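Local coordinates for ApaG protein (Pseudomonas aeruginosa, PDB 3NRF) that is of unknown function but folds as a disulfide-bonded, all-beta domain of the DUF4354 family and packs against further copies of itself, at residues C49-S54 with L98-D103. Residues are numbered along the deposited sequence; the frame is centred on the assembly and turned at random.
Sequences CLVAQS and LVRLSD
Val51 and Arg100 face each other at the centre of an antiparallel ladder between strands 49-53 and 98-102, joined by two nearly straight backbone hydrogen bonds, Val51 N to Arg100 O (2.9 Å, 172° at the hydrogen) and Arg100 N to Val51 O. Cys49 and Ser102 form a second doubly bonded pair at one end, its bonds more bent; at the other, Gln53 N bonds Leu98 O, while the return bond is weak. In between, the CA of Leu50 and of Ala52 approach the carbonyl oxygens of Arg100 and Leu98 in CA-H...O contacts.

On the face of Val51 and Arg100, Val51 sends CG2 between its own N and carbonyl carbon, against the Arg100 chain at CG (4.0 Å) and the Ser102 CB (3.9 Å). Arg100 leaves its backbone in the same crowded position (chi1 51°), stays extended about CB-CG and then turns about the CG-CD bond. The extended Gln53 (chi1 -165°) lies alongside Leu98 and brings OE1 to 3.6 Å from Arg100 CD, its amide plane almost perpendicular to the guanidinium. One water donates to Gln53 OE1 (2.8 Å), whereas Arg100 NH2 forms a salt bridge with Asp23 of the second subunit.

The opposite face is apolar. Leu50 and Leu101 cross at their CD2 methyls (3.8 Å), and the same Leu50 methyl reaches Val99 CG1; Leu35 and Phe31 of strand 24-37 and Val9 of strand 7-21 pack over this cluster.

Strand 98-102, outermost in its sheet within the chain, thus has a hydrophobic side turned to the core and a mixed one, where Leu98 accompanies Arg100 and Ser102, that reaches the second subunit through Arg100. Just past the Cys49-Ser102 pair, the Cys49-Cys105 disulfide links the strands, so hydrogen bonds and a covalent bond both hold this end.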
loop_
_atom_site.group_PDB
_atom_site.type_symbol
_atom_site.label_atom_id
_atom_site.label_comp_id
_atom_site.label_asym_id
_atom_site.label_seq_id
_atom_site.Cartn_x
_atom_site.Cartn_y
_atom_site.Cartn_z
ATOM N N CYS B 49 23.629 15.584 4.101
ATOM C CA CYS B 49 22.224 15.408 4.487
ATOM C C CYS B 49 21.626 14.301 3.648
ATOM O O CYS B 49 22.147 13.996 2.568
ATOM C CB CYS B 49 21.384 16.679 4.246
ATOM S SG CYS B 49 21.606 17.427 2.563
ATOM N N LEU B 50 20.567 13.695 4.183
ATOM C CA LEU B 50 19.790 12.709 3.459
ATOM C C LEU B 50 18.799 13.403 2.518
ATOM O O LEU B 50 18.103 14.387 2.879
ATOM C CB LEU B 50 19.019 11.788 4.424
ATOM C CG LEU B 50 19.899 10.844 5.219
ATOM C CD1 LEU B 50 19.045 10.157 6.336
ATOM C CD2 LEU B 50 20.596 9.828 4.357
ATOM N N VAL B 51 18.779 12.884 1.304
ATOM C CA VAL B 51 17.816 13.335 0.309
ATOM C C VAL B 51 17.109 12.179 -0.352
ATOM O O VAL B 51 17.693 11.144 -0.599
ATOM C CB VAL B 51 18.454 14.236 -0.753
ATOM C CG1 VAL B 51 18.896 15.507 -0.110
ATOM C CG2 VAL B 51 19.599 13.537 -1.448
ATOM N N ALA B 52 15.826 12.364 -0.593
ATOM C CA ALA B 52 15.025 11.387 -1.318
ATOM C C ALA B 52 14.905 11.901 -2.735
ATOM O O ALA B 52 14.760 13.113 -2.949
ATOM C CB ALA B 52 13.647 11.172 -0.657
ATOM N N GLN B 53 14.858 10.998 -3.708
ATOM C CA GLN B 53 14.880 11.382 -5.093
ATOM C C GLN B 53 14.006 10.445 -5.931
ATOM O O GLN B 53 13.929 9.235 -5.636
ATOM C CB GLN B 53 16.332 11.300 -5.558
ATOM C CG GLN B 53 16.612 11.989 -6.864
ATOM C CD GLN B 53 18.080 11.916 -7.255
ATOM O OE1 GLN B 53 18.750 10.906 -7.041
ATOM N NE2 GLN B 53 18.581 13.005 -7.806
ATOM N N SER B 54 13.400 10.993 -6.973
ATOM C CA SER B 54 12.689 10.164 -7.922
ATOM C C SER B 54 13.615 9.854 -9.103
ATOM O O SER B 54 14.739 10.385 -9.252
ATOM C CB SER B 54 11.469 10.936 -8.435
ATOM O OG SER B 54 11.848 12.023 -9.216
ATOM N N LEU B 98 14.601 6.463 -4.031
ATOM C CA LEU B 98 16.022 6.435 -3.675
ATOM C C LEU B 98 16.256 7.387 -2.529
ATOM O O LEU B 98 15.709 8.495 -2.547
ATOM C CB LEU B 98 16.877 6.844 -4.871
ATOM C CG LEU B 98 18.378 6.764 -4.686
ATOM C CD1 LEU B 98 18.834 5.323 -4.400
ATOM C CD2 LEU B 98 19.034 7.323 -5.946
ATOM N N VAL B 99 16.995 6.945 -1.521
ATOM C CA VAL B 99 17.509 7.786 -0.449
ATOM C C VAL B 99 19.034 7.752 -0.604
ATOM O O VAL B 99 19.691 6.694 -0.695
ATOM C CB VAL B 99 17.062 7.366 0.957
ATOM C CG1 VAL B 99 17.618 8.305 1.977
ATOM C CG2 VAL B 99 15.529 7.382 0.999
ATOM N N ARG B 100 19.615 8.932 -0.640
ATOM C CA ARG B 100 21.050 9.050 -0.786
ATOM C C ARG B 100 21.592 10.220 0.027
ATOM O O ARG B 100 20.834 11.020 0.618
ATOM C CB ARG B 100 21.458 9.129 -2.284
ATOM C CG ARG B 100 20.756 10.162 -3.170
ATOM C CD ARG B 100 21.305 10.103 -4.630
ATOM N NE ARG B 100 22.705 10.498 -4.694
ATOM C CZ ARG B 100 23.533 10.337 -5.736
ATOM N NH1 ARG B 100 23.139 9.737 -6.866
ATOM N NH2 ARG B 100 24.784 10.766 -5.624
ATOM N N LEU B 101 22.907 10.294 0.080
ATOM C CA LEU B 101 23.568 11.391 0.767
ATOM C C LEU B 101 23.893 12.487 -0.273
ATOM O O LEU B 101 24.099 12.201 -1.461
ATOM C CB LEU B 101 24.815 10.914 1.448
ATOM C CG LEU B 101 24.640 10.139 2.753
ATOM C CD1 LEU B 101 25.989 9.540 3.115
ATOM C CD2 LEU B 101 24.136 11.026 3.911
ATOM N N SER B 102 23.880 13.740 0.196
ATOM C CA SER B 102 24.174 14.909 -0.628
ATOM C C SER B 102 24.890 15.911 0.263
ATOM O O SER B 102 24.744 15.893 1.495
ATOM C CB SER B 102 22.894 15.572 -1.118
ATOM O OG SER B 102 23.211 16.764 -1.858
ATOM N N ASP B 103 25.628 16.807 -0.366
ATOM C CA ASP B 103 26.207 17.928 0.343
ATOM C C ASP B 103 25.452 19.226 -0.002
ATOM O O ASP B 103 25.899 20.326 0.354
ATOM C CB ASP B 103 27.706 18.063 0.083
ATOM C CG ASP B 103 28.045 18.487 -1.353
ATOM O OD1 ASP B 103 27.128 18.424 -2.216
ATOM O OD2 ASP B 103 29.205 18.876 -1.565
HETATM O O HOH W 1 21.075 9.856 -8.157
#